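Long-range contacts in D-galactonate dehydratase family member SEN1436 (PDB 3TW9), which catalyses, with low activity in vitro and one magnesium ion per subunit, the dehydration of D-gluconate to 2-dehydro-3-deoxy-D-gluconate: residues Leu270-Asp275 with Tyr319-Val324; Pro148-Thr153 with Phe373-Tyr378; Pro310-Arg315 with Glu341-Arg346. One frame throughout, in Å; residues are numbered along the deposited sequence. Where two conformers were deposited one is given.

Contact 1 (Leu270-Asp275 with Tyr319-Val324)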
loop_
_atom_site.group_PDB
_atom_site.type_symbol
_atom_site.label_atom_id
_atom_site.label_comp_id
_atom_site.label_asym_id
_atom_site.label_seq_id
_atom_site.Cartn_x
_atom_site.Cartn_y
_atom_site.Cartn_z
ATOM N N LEU C 270 -15.371 -11.599 -22.269
ATOM C CA LEU C 270 -14.433 -12.336 -21.432
ATOM C C LEU C 270 -14.238 -11.643 -20.094
ATOM O O LEU C 270 -14.311 -10.421 -19.998
ATOM C CB LEU C 270 -13.077 -12.505 -22.136
ATOM C CG LEU C 270 -12.963 -13.711 -23.078
ATOM C CD1 LEU C 270 -13.942 -13.634 -24.246
ATOM C CD2 LEU C 270 -11.541 -13.870 -23.591
ATOM N N PHE C 271 -14.007 -12.429 -19.057
ATOM C CA PHE C 271 -13.669 -11.868 -17.755
ATOM C C PHE C 271 -12.297 -11.182 -17.840
ATOM O O PHE C 271 -12.109 -10.081 -17.325
ATOM C CB PHE C 271 -13.667 -12.977 -16.704
ATOM C CG PHE C 271 -13.401 -12.501 -15.312
ATOM C CD1 PHE C 271 -14.404 -11.916 -14.561
ATOM C CD2 PHE C 271 -12.132 -12.665 -14.734
ATOM C CE1 PHE C 271 -14.151 -11.478 -13.245
ATOM C CE2 PHE C 271 -11.885 -12.225 -13.436
ATOM C CZ PHE C 271 -12.883 -11.650 -12.693
ATOM N N TYR C 272 -11.357 -11.866 -18.488
ATOM C CA TYR C 272 -10.158 -11.211 -18.980
ATOM C C TYR C 272 -9.444 -11.939 -20.112
ATOM O O TYR C 272 -9.577 -13.155 -20.275
ATOM C CB TYR C 272 -9.221 -10.784 -17.836
ATOM C CG TYR C 272 -8.543 -11.799 -16.952
ATOM C CD1 TYR C 272 -7.698 -12.812 -17.470
ATOM C CD2 TYR C 272 -8.646 -11.666 -15.559
ATOM C CE1 TYR C 272 -6.994 -13.680 -16.583
ATOM C CE2 TYR C 272 -7.987 -12.511 -14.705
ATOM C CZ TYR C 272 -7.174 -13.516 -15.201
ATOM O OH TYR C 272 -6.514 -14.312 -14.263
ATOM N N LEU C 273 -8.694 -11.155 -20.890
ATOM C CA LEU C 273 -7.762 -11.678 -21.896
ATOM C C LEU C 273 -6.372 -11.447 -21.326
ATOM O O LEU C 273 -6.027 -10.314 -20.979
ATOM C CB LEU C 273 -7.902 -10.908 -23.203
ATOM C CG LEU C 273 -7.048 -11.363 -24.405
ATOM C CD1 LEU C 273 -7.479 -12.771 -24.860
ATOM C CD2 LEU C 273 -7.209 -10.406 -25.550
ATOM N N GLU C 274 -5.606 -12.527 -21.218
ATOM C CA GLU C 274 -4.386 -12.567 -20.423
ATOM C C GLU C 274 -3.109 -12.572 -21.254
ATOM O O GLU C 274 -3.019 -13.241 -22.290
ATOM C CB GLU C 274 -4.401 -13.800 -19.513
ATOM C CG GLU C 274 -3.190 -13.864 -18.604
ATOM C CD GLU C 274 -3.097 -15.145 -17.872
ATOM O OE1 GLU C 274 -4.065 -15.908 -17.952
ATOM O OE2 GLU C 274 -2.063 -15.362 -17.196
ATOM N N ASP C 275 -2.117 -11.844 -20.740
ATOM C CA ASP C 275 -0.795 -11.684 -21.401
ATOM C C ASP C 275 -0.859 -11.488 -22.900
ATOM O O ASP C 275 -0.265 -12.260 -23.657
ATOM C CB ASP C 275 0.158 -12.807 -21.007
ATOM C CG ASP C 275 0.488 -12.788 -19.557
ATOM O OD1 ASP C 275 0.006 -11.892 -18.823
ATOM O OD2 ASP C 275 1.213 -13.716 -19.094
ATOM N N TYR C 319 -6.324 -6.214 -14.534
ATOM C CA TYR C 319 -5.897 -7.209 -13.540
ATOM C C TYR C 319 -4.390 -7.359 -13.539
ATOM O O TYR C 319 -3.782 -7.480 -14.610
ATOM C CB TYR C 319 -6.515 -8.609 -13.809
ATOM C CG TYR C 319 -7.987 -8.597 -13.788
ATOM C CD1 TYR C 319 -8.675 -8.890 -12.587
ATOM C CD2 TYR C 319 -8.732 -8.322 -14.953
ATOM C CE1 TYR C 319 -10.052 -8.890 -12.560
ATOM C CE2 TYR C 319 -10.133 -8.306 -14.914
ATOM C CZ TYR C 319 -10.770 -8.596 -13.714
ATOM O OH TYR C 319 -12.151 -8.595 -13.657
ATOM N N ILE C 320 -3.813 -7.431 -12.340
ATOM C CA ILE C 320 -2.368 -7.735 -12.180
ATOM C C ILE C 320 -2.151 -9.228 -11.800
ATOM O O ILE C 320 -2.809 -9.723 -10.905
ATOM C CB ILE C 320 -1.684 -6.704 -11.217
ATOM C CG1 ILE C 320 -0.142 -6.825 -11.190
ATOM C CG2 ILE C 320 -2.292 -6.647 -9.822
ATOM C CD1 ILE C 320 0.526 -6.499 -12.525
ATOM N N ARG C 321 -1.237 -9.891 -12.505
ATOM C CA ARG C 321 -1.118 -11.361 -12.513
ATOM C C ARG C 321 0.168 -11.870 -11.903
ATOM O O ARG C 321 0.532 -13.008 -12.150
ATOM C CB ARG C 321 -1.203 -11.868 -13.969
ATOM C CG ARG C 321 -2.586 -11.697 -14.668
ATOM C CD ARG C 321 -3.522 -12.837 -14.266
ATOM N NE ARG C 321 -3.037 -14.131 -14.746
ATOM C CZ ARG C 321 -3.059 -15.299 -14.078
ATOM N NH1 ARG C 321 -3.493 -15.397 -12.817
ATOM N NH2 ARG C 321 -2.619 -16.393 -14.705
ATOM N N CYS C 322 0.871 -11.053 -11.118
ATOM C CA CYS C 322 2.229 -11.459 -10.686
ATOM C C CYS C 322 2.207 -12.747 -9.883
ATOM O O CYS C 322 1.229 -13.073 -9.184
ATOM C CB CYS C 322 2.926 -10.361 -9.884
ATOM S SG CYS C 322 3.087 -8.837 -10.862
ATOM N N HIS C 323 3.280 -13.483 -10.069
ATOM C CA HIS C 323 3.608 -14.637 -9.257
ATOM C C HIS C 323 4.243 -14.058 -7.997
ATOM O O HIS C 323 5.341 -13.497 -8.057
ATOM C CB HIS C 323 4.561 -15.551 -10.095
ATOM C CG HIS C 323 4.742 -16.928 -9.534
ATOM N ND1 HIS C 323 4.186 -18.039 -10.127
ATOM C CD2 HIS C 323 5.439 -17.384 -8.467
ATOM C CE1 HIS C 323 4.525 -19.120 -9.445
ATOM N NE2 HIS C 323 5.283 -18.753 -8.429
ATOM N N VAL C 324 3.541 -14.164 -6.859
ATOM C CA VAL C 324 3.908 -13.439 -5.624
ATOM C C VAL C 324 5.362 -13.637 -5.173
ATOM O O VAL C 324 6.078 -12.635 -4.823
ATOM C CB VAL C 324 2.911 -13.725 -4.465
ATOM C CG1 VAL C 324 3.410 -13.119 -3.152
ATOM C CG2 VAL C 324 1.534 -13.150 -4.825
HETATM O O HOH W 1 -13.421 -8.215 -16.023
#
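OE2 of Glu274 is gripped twice by one guanidinium: Arg321 NH2 donates to it at 2.8 Å, and Arg321 NE adds a weak bond to the same Glu274 OE2 at 2.9 Å. The oxygen lies at the edge of the guanidinium, close to its plane, whereas the carboxylate is turned almost perpendicular (87°) and receives NH2 from above its own plane. Glu274 reaches out with an extended chain; Arg321 folds back through bends at chi2 (-82°) and chi3 (-65°), which bring NE and NH2 together onto one oxygen. Over a face of the same guanidinium sits the Tyr272 hydroxyl, and Tyr272 OH also touches Arg321 CD at 3.3 Å; the polar partner of this hydroxyl is Tyr150. Glu274, the last residue of strand 272-274, and Arg321, just after strand 319-320, stand at the C-terminal mouth of the mandelate racemase family's barrel, where Arg321 belongs to the substrate site. Asp248, Glu274 and Glu300 are the magnesium ligands, so their like charges gather round the metal site; the arginine probably offsets part of what remains. Strand 296-298 lies between the two strands, so side chains rather than backbone bonds make the contact. Deeper in the barrel, toward the N-terminal strand ends, Phe271, Tyr272 and Tyr319 form an aromatic cluster. Tyr272 CD2 comes over one face of the Tyr319 ring, 3.4 Å from Tyr319 CD2, while Tyr319 OH stands over a face of Phe271, 3.3 Å from Phe271 CZ. Water 1 donates to Phe271 O at 2.6 Å and also hydrogen-bonds Tyr319 OH, itself hydrogen-bonded to Arg346 NH2.

Contact 2 (Pro148-Thr153 with Phe373-Tyr378); sequences PLYCHT and FGIQEY
Tyr150 holds its ring over the neighbouring strand because CG is tucked between the backbone N and the carbonyl carbon (chi1 78°), while Glu377 runs out fully extended, its chi1 of -176° carrying the carboxylate past that ring to His152. The backbone of Glu377 thus passes over one face of Tyr150 in a CH-pi contact, with Glu377 CA 3.9 Å from the ring centroid; CB and CG continue across CE2 and CZ, and the carboxylate plane lies 15° from the ring plane. At the ring's edge Ile375 CG2 packs 3.6 Å from Tyr150 CD2. Nearer the start of both segments, Pro148 CG meets the edge of the Phe373 ring, 3.5 Å from Phe373 CE2.

The backbones pair as parallel strands, Leu149 beside Gln376 and Tyr150 beside Glu377. Gln376 N donates to Pro148 O, Tyr150 N to Gln376 O at 3.1 Å, and Tyr378 N to Tyr150 O at 2.8 Å. This pairing joins the last barrel strand to the first, the circular closure expected of the family's barrel domain. Leu149 and Gln376 turn to the other face, toward helix 357-369, where Gln376 NE2 bonds Asp367; Leu149 lies alongside Tyr378, CD2 near its CB. Water 3 extends the pairing by linking His152 N to Tyr378 O.

His152 NE2 donates to Glu377 OE2 at 2.6 Å, in the ring plane and onto the anti lone pair of the oxygen. Glu377 OE1 is taken by Arg321 and the backbone N of Gly351. With both oxygens held, the carboxylate is fixed in rotation, and the NE2-H of His152 is spent on it, consistent with two groups, one of the substrate site and the other probably so, being set in place together.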
loop_
_atom_site.group_PDB
_atom_site.type_symbol
_atom_site.label_atom_id
_atom_site.label_comp_id
_atom_site.label_asym_id
_atom_site.label_seq_id
_atom_site.Cartn_x
_atom_site.Cartn_y
_atom_site.Cartn_z
ATOM N N PRO C 148 -13.307 -16.551 -4.673
ATOM C CA PRO C 148 -13.687 -17.147 -5.950
ATOM C C PRO C 148 -12.484 -17.562 -6.773
ATOM O O PRO C 148 -11.448 -16.884 -6.786
ATOM C CB PRO C 148 -14.498 -16.054 -6.659
ATOM C CG PRO C 148 -14.319 -14.834 -5.868
ATOM C CD PRO C 148 -13.892 -15.212 -4.487
ATOM N N LEU C 149 -12.634 -18.710 -7.405
ATOM C CA LEU C 149 -11.569 -19.338 -8.132
ATOM C C LEU C 149 -11.914 -19.456 -9.602
ATOM O O LEU C 149 -13.093 -19.423 -9.998
ATOM C CB LEU C 149 -11.341 -20.749 -7.575
ATOM C CG LEU C 149 -11.146 -20.934 -6.087
ATOM C CD1 LEU C 149 -11.171 -22.406 -5.809
ATOM C CD2 LEU C 149 -9.844 -20.258 -5.551
ATOM N N TYR C 150 -10.874 -19.541 -10.429
ATOM C CA TYR C 150 -10.994 -20.134 -11.747
ATOM C C TYR C 150 -10.017 -21.295 -11.880
ATOM O O TYR C 150 -9.003 -21.358 -11.184
ATOM C CB TYR C 150 -10.859 -19.134 -12.922
ATOM C CG TYR C 150 -9.476 -18.632 -13.341
ATOM C CD1 TYR C 150 -8.780 -19.227 -14.400
ATOM C CD2 TYR C 150 -8.926 -17.490 -12.743
ATOM C CE1 TYR C 150 -7.540 -18.731 -14.823
ATOM C CE2 TYR C 150 -7.672 -16.985 -13.165
ATOM C CZ TYR C 150 -7.009 -17.606 -14.208
ATOM O OH TYR C 150 -5.797 -17.108 -14.651
ATOM N N CYS C 151 -10.367 -22.219 -12.760
ATOM C CA CYS C 151 -9.509 -23.358 -13.053
ATOM C C CYS C 151 -9.337 -23.458 -14.549
ATOM O O CYS C 151 -10.084 -22.850 -15.336
ATOM C CB CYS C 151 -10.161 -24.634 -12.528
ATOM S SG CYS C 151 -11.752 -24.897 -13.314
ATOM N N HIS C 152 -8.376 -24.279 -14.931
ATOM C CA HIS C 152 -8.037 -24.550 -16.311
ATOM C C HIS C 152 -8.873 -25.722 -16.819
ATOM O O HIS C 152 -9.295 -26.561 -16.024
ATOM C CB HIS C 152 -6.560 -24.925 -16.380
ATOM C CG HIS C 152 -5.626 -23.824 -15.973
ATOM N ND1 HIS C 152 -4.260 -23.920 -16.137
ATOM C CD2 HIS C 152 -5.854 -22.597 -15.442
ATOM C CE1 HIS C 152 -3.685 -22.814 -15.695
ATOM N NE2 HIS C 152 -4.629 -22.001 -15.260
ATOM N N THR C 153 -9.111 -25.761 -18.126
ATOM C CA THR C 153 -9.909 -26.818 -18.744
ATOM C C THR C 153 -9.143 -27.529 -19.857
ATOM O O THR C 153 -9.726 -27.856 -20.895
ATOM C CB THR C 153 -11.275 -26.280 -19.281
ATOM O OG1 THR C 153 -11.059 -25.309 -20.316
ATOM C CG2 THR C 153 -12.125 -25.660 -18.169
ATOM N N PHE C 373 -9.431 -7.285 -4.701
ATOM C CA PHE C 373 -9.295 -8.656 -5.226
ATOM C C PHE C 373 -10.114 -8.870 -6.479
ATOM O O PHE C 373 -11.285 -8.437 -6.568
ATOM C CB PHE C 373 -9.745 -9.653 -4.139
ATOM C CG PHE C 373 -10.020 -11.039 -4.652
ATOM C CD1 PHE C 373 -8.989 -11.957 -4.797
ATOM C CD2 PHE C 373 -11.314 -11.424 -4.993
ATOM C CE1 PHE C 373 -9.250 -13.259 -5.286
ATOM C CE2 PHE C 373 -11.565 -12.688 -5.488
ATOM C CZ PHE C 373 -10.536 -13.617 -5.601
ATOM N N GLY C 374 -9.517 -9.548 -7.469
ATOM C CA GLY C 374 -10.251 -9.855 -8.708
ATOM C C GLY C 374 -10.658 -11.316 -8.811
ATOM O O GLY C 374 -11.864 -11.636 -8.900
ATOM N N ILE C 375 -9.662 -12.204 -8.841
ATOM C CA ILE C 375 -9.942 -13.644 -8.992
ATOM C C ILE C 375 -8.739 -14.434 -8.496
ATOM O O ILE C 375 -7.626 -13.907 -8.460
ATOM C CB ILE C 375 -10.321 -14.048 -10.446
ATOM C CG1 ILE C 375 -11.070 -15.382 -10.488
ATOM C CG2 ILE C 375 -9.059 -14.123 -11.368
ATOM C CD1 ILE C 375 -12.428 -15.322 -9.797
ATOM N N GLN C 376 -8.955 -15.682 -8.078
ATOM C CA GLN C 376 -7.822 -16.572 -7.783
ATOM C C GLN C 376 -7.764 -17.810 -8.692
ATOM O O GLN C 376 -8.555 -18.756 -8.560
ATOM C CB GLN C 376 -7.780 -16.990 -6.319
ATOM C CG GLN C 376 -6.484 -17.716 -5.931
ATOM C CD GLN C 376 -5.261 -16.895 -6.320
ATOM O OE1 GLN C 376 -4.476 -17.285 -7.210
ATOM N NE2 GLN C 376 -5.081 -15.775 -5.647
ATOM N N GLU C 377 -6.822 -17.790 -9.623
ATOM C CA GLU C 377 -6.463 -18.989 -10.417
ATOM C C GLU C 377 -6.091 -20.097 -9.450
ATOM O O GLU C 377 -5.414 -19.845 -8.468
ATOM C CB GLU C 377 -5.253 -18.662 -11.293
ATOM C CG GLU C 377 -4.825 -19.771 -12.241
ATOM C CD GLU C 377 -3.637 -19.356 -13.094
ATOM O OE1 GLU C 377 -2.868 -18.453 -12.662
ATOM O OE2 GLU C 377 -3.490 -19.931 -14.184
ATOM N N TYR C 378 -6.559 -21.310 -9.724
ATOM C CA TYR C 378 -6.324 -22.422 -8.799
ATOM C C TYR C 378 -5.989 -23.689 -9.570
ATOM O O TYR C 378 -6.688 -24.047 -10.535
ATOM C CB TYR C 378 -7.546 -22.684 -7.870
ATOM C CG TYR C 378 -7.205 -23.770 -6.857
ATOM C CD1 TYR C 378 -6.349 -23.505 -5.800
ATOM C CD2 TYR C 378 -7.698 -25.084 -7.017
ATOM C CE1 TYR C 378 -5.978 -24.525 -4.887
ATOM C CE2 TYR C 378 -7.349 -26.108 -6.136
ATOM C CZ TYR C 378 -6.487 -25.818 -5.062
ATOM O OH TYR C 378 -6.105 -26.793 -4.165
HETATM O O HOH W 2 -4.560 -18.226 -16.796
HETATM O O HOH W 3 -6.591 -25.402 -13.034
#

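Contact 3 (Pro310-Arg315 with Glu341-Arg346)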
loop_
_atom_site.group_PDB
_atom_site.type_symbol
_atom_site.label_atom_id
_atom_site.label_comp_id
_atom_site.label_asym_id
_atom_site.label_seq_id
_atom_site.Cartn_x
_atom_site.Cartn_y
_atom_site.Cartn_z
ATOM N N PRO C 310 4.306 1.581 -14.983
ATOM C CA PRO C 310 3.683 2.360 -16.068
ATOM C C PRO C 310 2.316 1.824 -16.467
ATOM O O PRO C 310 1.457 2.608 -16.808
ATOM C CB PRO C 310 4.646 2.200 -17.245
ATOM C CG PRO C 310 5.921 1.711 -16.662
ATOM C CD PRO C 310 5.566 0.948 -15.435
ATOM N N LEU C 311 2.105 0.507 -16.398
ATOM C CA LEU C 311 0.801 -0.087 -16.768
ATOM C C LEU C 311 -0.299 0.300 -15.779
ATOM O O LEU C 311 -1.424 0.642 -16.177
ATOM C CB LEU C 311 0.902 -1.623 -16.836
ATOM C CG LEU C 311 1.911 -2.131 -17.867
ATOM C CD1 LEU C 311 1.839 -3.657 -17.946
ATOM C CD2 LEU C 311 1.677 -1.526 -19.250
ATOM N N ILE C 312 0.023 0.246 -14.493
ATOM C CA ILE C 312 -0.989 0.555 -13.469
ATOM C C ILE C 312 -1.196 2.082 -13.377
ATOM O O ILE C 312 -2.340 2.522 -13.274
ATOM C CB ILE C 312 -0.690 -0.145 -12.126
ATOM C CG1 ILE C 312 -0.814 -1.662 -12.327
ATOM C CG2 ILE C 312 -1.706 0.253 -11.045
ATOM C CD1 ILE C 312 -0.333 -2.449 -11.193
ATOM N N ASP C 313 -0.099 2.854 -13.524
ATOM C CA ASP C 313 -0.101 4.340 -13.550
ATOM C C ASP C 313 -0.985 4.926 -14.596
ATOM O O ASP C 313 -1.558 6.020 -14.395
ATOM C CB ASP C 313 1.347 4.943 -13.735
ATOM C CG ASP C 313 2.052 5.156 -12.415
ATOM O OD1 ASP C 313 1.400 4.972 -11.398
ATOM O OD2 ASP C 313 3.245 5.498 -12.398
ATOM N N ASN C 314 -1.090 4.222 -15.723
ATOM C CA ASN C 314 -1.828 4.717 -16.853
ATOM C C ASN C 314 -3.069 3.900 -17.116
ATOM O O ASN C 314 -3.690 4.053 -18.169
ATOM C CB ASN C 314 -0.941 4.748 -18.091
ATOM C CG ASN C 314 0.111 5.822 -17.999
ATOM O OD1 ASN C 314 -0.210 7.005 -18.077
ATOM N ND2 ASN C 314 1.361 5.423 -17.798
ATOM N N ARG C 315 -3.385 3.011 -16.169
ATOM C CA ARG C 315 -4.615 2.179 -16.226
ATOM C C ARG C 315 -4.706 1.392 -17.546
ATOM O O ARG C 315 -5.741 1.375 -18.232
ATOM C CB ARG C 315 -5.849 3.045 -15.902
ATOM C CG ARG C 315 -5.834 3.466 -14.402
ATOM C CD ARG C 315 -6.647 4.718 -14.069
ATOM N NE ARG C 315 -6.098 5.903 -14.722
ATOM C CZ ARG C 315 -4.931 6.481 -14.419
ATOM N NH1 ARG C 315 -4.161 6.051 -13.421
ATOM N NH2 ARG C 315 -4.530 7.524 -15.125
ATOM N N GLU C 341 -5.161 -0.907 -6.227
ATOM C CA GLU C 341 -6.454 -0.475 -5.640
ATOM C C GLU C 341 -6.798 0.984 -5.926
ATOM O O GLU C 341 -7.933 1.304 -6.331
ATOM C CB GLU C 341 -6.423 -0.686 -4.120
ATOM C CG GLU C 341 -7.725 -0.381 -3.420
ATOM C CD GLU C 341 -7.586 -0.409 -1.923
ATOM O OE1 GLU C 341 -6.591 -0.991 -1.421
ATOM O OE2 GLU C 341 -8.461 0.180 -1.251
ATOM N N LEU C 342 -5.804 1.856 -5.733
ATOM C CA LEU C 342 -6.010 3.288 -5.906
ATOM C C LEU C 342 -6.207 3.638 -7.379
ATOM O O LEU C 342 -6.789 4.677 -7.689
ATOM C CB LEU C 342 -4.871 4.095 -5.272
ATOM C CG LEU C 342 -4.962 3.965 -3.745
ATOM C CD1 LEU C 342 -3.696 4.451 -3.022
ATOM C CD2 LEU C 342 -6.209 4.659 -3.217
ATOM N N ASN C 343 -5.730 2.754 -8.259
ATOM C CA ASN C 343 -5.953 2.873 -9.712
ATOM C C ASN C 343 -7.131 2.054 -10.224
ATOM O O ASN C 343 -7.312 1.945 -11.416
ATOM C CB ASN C 343 -4.671 2.490 -10.458
ATOM C CG ASN C 343 -3.652 3.607 -10.417
ATOM O OD1 ASN C 343 -3.865 4.627 -11.059
ATOM N ND2 ASN C 343 -2.579 3.450 -9.620
ATOM N N GLY C 344 -7.935 1.473 -9.330
ATOM C CA GLY C 344 -9.093 0.631 -9.780
ATOM C C GLY C 344 -8.710 -0.669 -10.509
ATOM O O GLY C 344 -9.519 -1.239 -11.222
ATOM N N VAL C 345 -7.461 -1.100 -10.353
ATOM C CA VAL C 345 -6.940 -2.324 -10.965
ATOM C C VAL C 345 -7.104 -3.456 -9.923
ATOM O O VAL C 345 -6.848 -3.251 -8.731
ATOM C CB VAL C 345 -5.474 -2.127 -11.414
ATOM C CG1 VAL C 345 -4.846 -3.425 -11.872
ATOM C CG2 VAL C 345 -5.393 -1.039 -12.574
ATOM N N ARG C 346 -7.555 -4.635 -10.363
ATOM C CA ARG C 346 -7.794 -5.719 -9.397
ATOM C C ARG C 346 -6.694 -6.801 -9.422
ATOM O O ARG C 346 -5.894 -6.884 -10.359
ATOM C CB ARG C 346 -9.204 -6.298 -9.626
ATOM C CG ARG C 346 -10.273 -5.217 -9.415
ATOM C CD ARG C 346 -11.651 -5.812 -9.187
ATOM N NE ARG C 346 -12.103 -6.616 -10.346
ATOM C CZ ARG C 346 -13.193 -7.390 -10.289
ATOM N NH1 ARG C 346 -13.897 -7.426 -9.157
ATOM N NH2 ARG C 346 -13.598 -8.092 -11.322
#
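Arg315 NH1 and Asn343 OD1 form the hydrogen bond of this contact, 2.8 Å long but bent to 131° at the hydrogen. The amide oxygen lies near the guanidinium plane, and the two flat groups are only 14° apart. The bend at chi3 (-64°) swings the guanidinium back so that NH1 also makes a weak bond to the carbonyl of Asp313. Lys309 of the second subunit donates to the same Asn343 OD1, while Asn343 ND2 binds the Tyr339 carbonyl of its own chain and the Tyr339 hydroxyl of the second subunit.

Apolar packing is slighter. Ile312 CG2 lies against the Asn343 amide, 3.6 Å from Asn343 ND2, and reaches Val345 CG2 at 4.2 Å.

Backbone bonds end both helices in Schellman motifs: Arg315 and Gly344 take positive phi as the C-prime residues, with Arg315 N bonded to Ile312 O and Gly344 N to Glu341 O. Longer bonds, Val345 N to Ser340 O and the N following Arg315 to Leu311 O, enclose these.

The contact therefore ties together the C-terminal ends of helices 305-313 and 330-342, neighbours on the outside of the barrel, just before the chain turns inward to strands 319-320 and 346-347, which pair in parallel.

Overall arrangement
The three contacts run from the active site to a subunit interface of one barrel domain. Contacts 1 and 2, with centres about 10 Å apart, share its curled sheet and meet through the Arg321-Glu377 salt bridge and the Tyr150 and Tyr272 hydroxyls. Contact 3 lies about 13 Å from the centre of contact 1 and about 20 Å from that of contact 2, on the helical layer; Arg346 links it inward to Tyr319. Along the chain, contact 2 closes a loop that encloses both others, whose segments alternate. Barrel closure, the metal and substrate site, and packing against the second subunit are thus connected through adjoining strands and helices.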